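Local coordinates for protein glycerate dehydrogenase/glyoxylate reductase (PDB 2CUK) that probably reduces glyoxylate and hydroxypyruvate with a nicotinamide cofactor, as an NAD-binding member of the D-isomer specific 2-hydroxyacid dehydrogenase family, at residues Ala122-Asp126 with Gly127-Ala131; Glu258-Pro261 with Pro262-Leu266; Ala218-Arg221 with Gly222-Leu225. One frame throughout, in Å; residues are numbered along the deposited sequence.

Contact 1 of 3, residues Ala122-Asp126 with Gly127-Ala131; sequences AYARD and GLWKA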
# COMPACT_ATOMS: atom_id res chain seq x y z
N ALA A 122 -6.13 6.53 -10.59
CA ALA A 122 -6.31 7.60 -11.56
C ALA A 122 -7.19 7.11 -12.70
O ALA A 122 -8.06 7.84 -13.20
CB ALA A 122 -4.95 8.04 -12.10
N TYR A 123 -6.97 5.86 -13.11
CA TYR A 123 -7.71 5.22 -14.19
C TYR A 123 -9.22 5.26 -13.90
O TYR A 123 -10.02 5.57 -14.78
CB TYR A 123 -7.23 3.78 -14.34
CG TYR A 123 -7.86 2.95 -15.44
CD1 TYR A 123 -7.31 2.90 -16.72
CD2 TYR A 123 -8.98 2.15 -15.17
CE1 TYR A 123 -7.85 2.07 -17.71
CE2 TYR A 123 -9.52 1.31 -16.15
CZ TYR A 123 -8.96 1.28 -17.41
OH TYR A 123 -9.49 0.44 -18.37
N ALA A 124 -9.59 4.95 -12.67
CA ALA A 124 -10.99 4.96 -12.27
C ALA A 124 -11.50 6.39 -12.14
O ALA A 124 -12.56 6.74 -12.65
CB ALA A 124 -11.16 4.23 -10.94
N ARG A 125 -10.72 7.22 -11.46
CA ARG A 125 -11.07 8.62 -11.23
C ARG A 125 -11.31 9.41 -12.52
O ARG A 125 -12.23 10.22 -12.58
CB ARG A 125 -9.96 9.30 -10.42
CG ARG A 125 -10.30 10.69 -9.93
CD ARG A 125 -9.11 11.33 -9.20
NE ARG A 125 -8.56 10.45 -8.16
CZ ARG A 125 -7.34 9.93 -8.19
NH1 ARG A 125 -6.53 10.19 -9.21
NH2 ARG A 125 -6.92 9.15 -7.21
N ASP A 126 -10.49 9.16 -13.54
CA ASP A 126 -10.61 9.88 -14.81
C ASP A 126 -11.68 9.34 -15.75
O ASP A 126 -11.82 9.82 -16.87
CB ASP A 126 -9.27 9.91 -15.53
CG ASP A 126 -8.16 10.48 -14.68
OD1 ASP A 126 -8.45 11.32 -13.81
OD2 ASP A 126 -6.99 10.10 -14.89
N GLY A 127 -12.43 8.34 -15.30
CA GLY A 127 -13.49 7.77 -16.12
C GLY A 127 -13.08 6.77 -17.19
O GLY A 127 -13.87 6.47 -18.09
N LEU A 128 -11.87 6.24 -17.11
CA LEU A 128 -11.41 5.26 -18.10
C LEU A 128 -11.86 3.84 -17.78
O LEU A 128 -11.78 2.95 -18.62
CB LEU A 128 -9.89 5.31 -18.20
CG LEU A 128 -9.32 6.65 -18.68
CD1 LEU A 128 -7.79 6.57 -18.73
CD2 LEU A 128 -9.87 6.97 -20.06
N TRP A 129 -12.33 3.63 -16.55
CA TRP A 129 -12.79 2.32 -16.10
C TRP A 129 -14.16 1.99 -16.71
O TRP A 129 -15.17 2.59 -16.35
CB TRP A 129 -12.86 2.33 -14.57
CG TRP A 129 -13.26 1.05 -13.91
CD1 TRP A 129 -13.18 -0.22 -14.41
CD2 TRP A 129 -13.74 0.91 -12.56
NE1 TRP A 129 -13.57 -1.14 -13.46
CE2 TRP A 129 -13.91 -0.47 -12.32
CE3 TRP A 129 -14.02 1.82 -11.54
CZ2 TRP A 129 -14.36 -0.96 -11.09
CZ3 TRP A 129 -14.47 1.34 -10.31
CH2 TRP A 129 -14.63 -0.05 -10.10
N LYS A 130 -14.18 1.02 -17.63
CA LYS A 130 -15.40 0.62 -18.32
C LYS A 130 -15.86 -0.80 -17.97
O LYS A 130 -17.05 -1.10 -18.03
CB LYS A 130 -15.20 0.70 -19.84
CG LYS A 130 -14.62 2.02 -20.32
CD LYS A 130 -15.56 3.19 -20.07
CE LYS A 130 -14.94 4.51 -20.52
NZ LYS A 130 -15.85 5.67 -20.32
N ALA A 131 -14.90 -1.65 -17.62
CA ALA A 131 -15.21 -3.03 -17.27
C ALA A 131 -13.98 -3.77 -16.74
O ALA A 131 -12.86 -3.29 -16.86
CB ALA A 131 -15.74 -3.76 -18.50
O HOH W 1 -12.00 -0.84 -17.91

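Contact 2 of 3, residues Glu258-Pro261 with Pro262-Leu266; sequences EPLP and PGHPL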
# COMPACT_ATOMS: atom_id res chain seq x y z
N GLU A 258 14.75 18.44 -3.23
CA GLU A 258 13.55 18.21 -2.45
C GLU A 258 13.10 19.51 -1.78
O GLU A 258 13.89 20.19 -1.13
CB GLU A 258 13.82 17.15 -1.38
CG GLU A 258 12.60 16.69 -0.62
CD GLU A 258 12.93 15.65 0.43
OE1 GLU A 258 13.39 14.55 0.05
OE2 GLU A 258 12.75 15.92 1.63
N PRO A 259 11.82 19.89 -1.97
CA PRO A 259 10.80 19.17 -2.75
C PRO A 259 11.16 19.06 -4.23
O PRO A 259 11.99 19.82 -4.74
CB PRO A 259 9.55 20.02 -2.54
CG PRO A 259 9.78 20.65 -1.19
CD PRO A 259 11.23 21.04 -1.27
N LEU A 260 10.55 18.10 -4.92
CA LEU A 260 10.78 17.91 -6.35
C LEU A 260 9.76 18.76 -7.09
O LEU A 260 8.56 18.51 -7.01
CB LEU A 260 10.59 16.44 -6.73
CG LEU A 260 11.06 16.03 -8.13
CD1 LEU A 260 12.58 15.98 -8.17
CD2 LEU A 260 10.48 14.68 -8.48
N PRO A 261 10.23 19.79 -7.83
CA PRO A 261 9.38 20.71 -8.60
C PRO A 261 8.34 20.00 -9.47
O PRO A 261 8.63 18.98 -10.09
CB PRO A 261 10.39 21.49 -9.44
CG PRO A 261 11.59 21.53 -8.56
CD PRO A 261 11.65 20.11 -8.05
N PRO A 262 7.11 20.56 -9.52
CA PRO A 262 5.97 20.04 -10.28
C PRO A 262 6.24 19.67 -11.74
O PRO A 262 5.67 18.71 -12.26
CB PRO A 262 4.94 21.16 -10.16
CG PRO A 262 5.65 22.38 -9.68
CD PRO A 262 6.75 21.80 -8.82
N GLY A 263 7.10 20.44 -12.41
CA GLY A 263 7.40 20.17 -13.80
C GLY A 263 8.49 19.15 -14.06
O GLY A 263 8.88 18.93 -15.21
N HIS A 264 9.00 18.52 -13.01
CA HIS A 264 10.06 17.53 -13.15
C HIS A 264 9.51 16.29 -13.88
O HIS A 264 8.41 15.83 -13.58
CB HIS A 264 10.60 17.14 -11.77
CG HIS A 264 11.89 16.38 -11.82
ND1 HIS A 264 11.95 15.04 -12.14
CD2 HIS A 264 13.16 16.78 -11.61
CE1 HIS A 264 13.22 14.65 -12.13
NE2 HIS A 264 13.97 15.69 -11.81
N PRO A 265 10.27 15.75 -14.85
CA PRO A 265 9.84 14.58 -15.61
C PRO A 265 9.35 13.36 -14.82
O PRO A 265 8.50 12.61 -15.29
CB PRO A 265 11.04 14.26 -16.50
CG PRO A 265 12.19 15.00 -15.85
CD PRO A 265 11.56 16.25 -15.35
N LEU A 266 9.87 13.14 -13.61
CA LEU A 266 9.42 11.99 -12.83
C LEU A 266 7.91 12.01 -12.63
O LEU A 266 7.28 10.95 -12.57
CB LEU A 266 10.11 11.95 -11.47
CG LEU A 266 11.48 11.27 -11.43
CD1 LEU A 266 12.05 11.35 -10.03
CD2 LEU A 266 11.35 9.82 -11.89

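Contact 3 of 3, residues Ala218-Arg221 with Gly222-Leu225; sequences AMKR and GAIL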
# COMPACT_ATOMS: atom_id res chain seq x y z
N ALA A 218 22.51 -1.30 -13.81
CA ALA A 218 23.10 -2.58 -13.44
C ALA A 218 21.99 -3.42 -12.82
O ALA A 218 22.09 -4.64 -12.74
CB ALA A 218 24.24 -2.38 -12.45
N MET A 219 20.94 -2.75 -12.35
CA MET A 219 19.81 -3.45 -11.76
C MET A 219 19.15 -4.26 -12.88
O MET A 219 19.31 -3.94 -14.06
CB MET A 219 18.83 -2.44 -11.16
CG MET A 219 19.34 -1.80 -9.87
SD MET A 219 18.24 -0.55 -9.16
CE MET A 219 16.72 -1.53 -8.92
N LYS A 220 18.41 -5.31 -12.54
CA LYS A 220 17.83 -6.07 -13.64
C LYS A 220 16.69 -5.32 -14.34
O LYS A 220 16.02 -4.48 -13.77
CB LYS A 220 17.43 -7.54 -13.25
CG LYS A 220 16.47 -7.68 -12.05
CD LYS A 220 16.76 -8.94 -11.18
CE LYS A 220 15.78 -10.10 -11.45
NZ LYS A 220 16.14 -11.32 -10.70
N ARG A 221 16.55 -5.60 -15.63
CA ARG A 221 15.51 -4.94 -16.41
C ARG A 221 14.22 -5.47 -15.79
O ARG A 221 14.08 -6.68 -15.57
CB ARG A 221 15.59 -5.34 -17.90
CG ARG A 221 14.56 -4.62 -18.79
CD ARG A 221 14.62 -5.08 -20.25
NE ARG A 221 13.55 -4.49 -21.05
CZ ARG A 221 13.62 -3.32 -21.69
NH1 ARG A 221 14.73 -2.59 -21.65
NH2 ARG A 221 12.56 -2.87 -22.35
N GLY A 222 13.29 -4.57 -15.49
CA GLY A 222 12.05 -4.99 -14.87
C GLY A 222 12.11 -4.94 -13.35
O GLY A 222 11.21 -5.44 -12.67
N ALA A 223 13.17 -4.34 -12.81
CA ALA A 223 13.33 -4.23 -11.36
C ALA A 223 12.65 -2.96 -10.84
O ALA A 223 12.32 -2.07 -11.62
CB ALA A 223 14.81 -4.20 -10.99
N ILE A 224 12.43 -2.91 -9.53
CA ILE A 224 11.82 -1.75 -8.89
C ILE A 224 12.79 -1.14 -7.88
O ILE A 224 13.45 -1.86 -7.14
CB ILE A 224 10.54 -2.14 -8.11
CG1 ILE A 224 9.46 -2.64 -9.08
CG2 ILE A 224 10.04 -0.93 -7.32
CD1 ILE A 224 8.22 -3.18 -8.37
N LEU A 225 12.88 0.19 -7.87
CA LEU A 225 13.74 0.89 -6.93
C LEU A 225 12.88 1.63 -5.91
O LEU A 225 11.94 2.33 -6.27
CB LEU A 225 14.62 1.91 -7.65
CG LEU A 225 15.43 2.82 -6.72
CD1 LEU A 225 16.51 2.02 -6.00
CD2 LEU A 225 16.06 3.95 -7.52

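Contact 1 of 3, residues Ala122-Asp126 with Gly127-Ala131
A Schellman motif ends helix 117-125, and Tyr123 and Leu128, joined by its longer backbone bond, also meet through their side chains. Gly127 is the first residue to leave the helical conformation, with a positive phi of 80°, and the last turn is held by two backbone bonds. Gly127 N donates to Ala124 O at 3.1 Å, from above the carbonyl plane, while Leu128 N reaches back to Tyr123 O at 3.0 Å, almost in line with the carbonyl. At these backbone angles a beta-carbon on Gly127 would be jammed against Asp126 O. Tyr123 lays its ring along the outgoing chain because chi1 of -179° sets CG opposite the backbone N. Leu128 CB sits over one face of that ring, 3.9 Å from its centroid, a CH-pi contact in which the two side chains cross at about a right angle. Across the ring from CD1, Tyr123 CE2 approaches Trp129 CA to 3.4 Å. The far end of the Trp129 indole leads away from segment 122-126, but its CE3 atom still meets Ala124 CB at 3.8 Å. One water, in the plane of the phenol ring, lies 2.9 Å from Tyr123 OH, accepts from Lys130 N and donates to Ala131 O. Lys130 NZ in turn bonds to Gly127 O. In the dimer, Trp129 packs on Glu258, and Ala131 on Glu52, both of the second subunit. The phenol thus combines an apolar face, set against the chain that leaves the helix, with a hydroxyl tied through water to the backbone beyond the turn.

Contact 2 of 3, residues Glu258-Pro261 with Pro262-Leu266
Leu260 reaches across a type I beta turn, Pro261 to His264, and packs on the imidazole of His264. From CB its chain runs to CG, anti to the backbone N (chi1 -169°), where CG lies 3.8 Å from both His264 CG and His264 CB. There it forks. Leu260 CD1 sits over one face of the imidazole, 3.8 Å from the ring centroid, as a CH-pi contact; Leu260 CD2 passes on to Leu266 CD1 at 4.0 Å. Pro265 CD lies over the opposite face of the imidazole, which is therefore sandwiched between two aliphatic groups. The turn is closed by His264 N donating to Pro261 O at 3.0 Å, from above the carbonyl plane. Leu266 N donates to His264 ND1 at 3.2 Å, nearly straight and close to the ring plane. Beyond the turn, His264 and Leu266 rest on Val240 of helix 236-243, and Leu260 packs on Trp129 of the second subunit. Putting an alanine at His264 would probably leave Leu266 N without its acceptor and open a gap beneath Leu260 CD1. Because ND1 accepts a backbone N-H, its lone pair is engaged, so a neutral ring would probably carry its proton on NE2.

Contact 3 of 3, residues Ala218-Arg221 with Gly222-Leu225
Met219 and Ala223 meet across a type II beta turn that runs from Lys220 to Ala223 and delivers the chain into strand 224-227. The terminal methyl of Met219 does the touching: CE lies 3.9 Å from Ala223 CB, 3.7 Å from Ile224 O and 4.2 Å from Leu225 CB. The methionine chain is straight through chi2 and bends at chi3 (58°), which turns CE back toward the start of the strand. Ala223 CB also comes within 3.0 Å of Lys220 O, so the methyl group is closely fitted against the turn. Lys220 adds its CG at 4.0 Å from Ala223 CB, and its longer chain then leads away. Behind these contacts stands the turn itself, closed by a weak bond from Ala223 N to Lys220 O at 3.0 Å. Gly222 takes the position of positive phi (92°), where a beta-carbon would collide with Arg221 O. Farther out, Lys220 NZ forms a salt bridge with Asp195, and Met219 O accepts a hydrogen bond from His246 NE2, so Met219 and Lys220 are both tied to neighbouring loops. Gly222 is joined to His246, and Ala223 to Phe248, through backbone bonds. In the sheet, strand 224-227 lies between strands 196-199 and 249-252: Ile224 pairs through its backbone with Val197, and Leu225 with Gly249. Ile224 points away from the turn and packs on Val113 and Ala114 of helix 99-114, while Met219 rests on Leu247 in the loop before strand 249-252.

Following the chain from the N terminus, contact 1 comes first, turning the chain out of helix 117-125 toward strand 146-150. Contact 3 follows, where the loop after helix 213-216 enters strand 224-227 of the six-stranded parallel sheet. Contact 2 is last, in the loop between strands 249-252 and 272-274. Each closes a short local turn; they lie in series, and none nests within or crosses another. Within a chain they remain apart, with nearest atoms of contacts 2 and 3 about 9 Å apart. Across the dimer, however, contacts 1 and 2 meet: Trp129 of one subunit packs against 258-260 of the other, joining helix end to sheet loop.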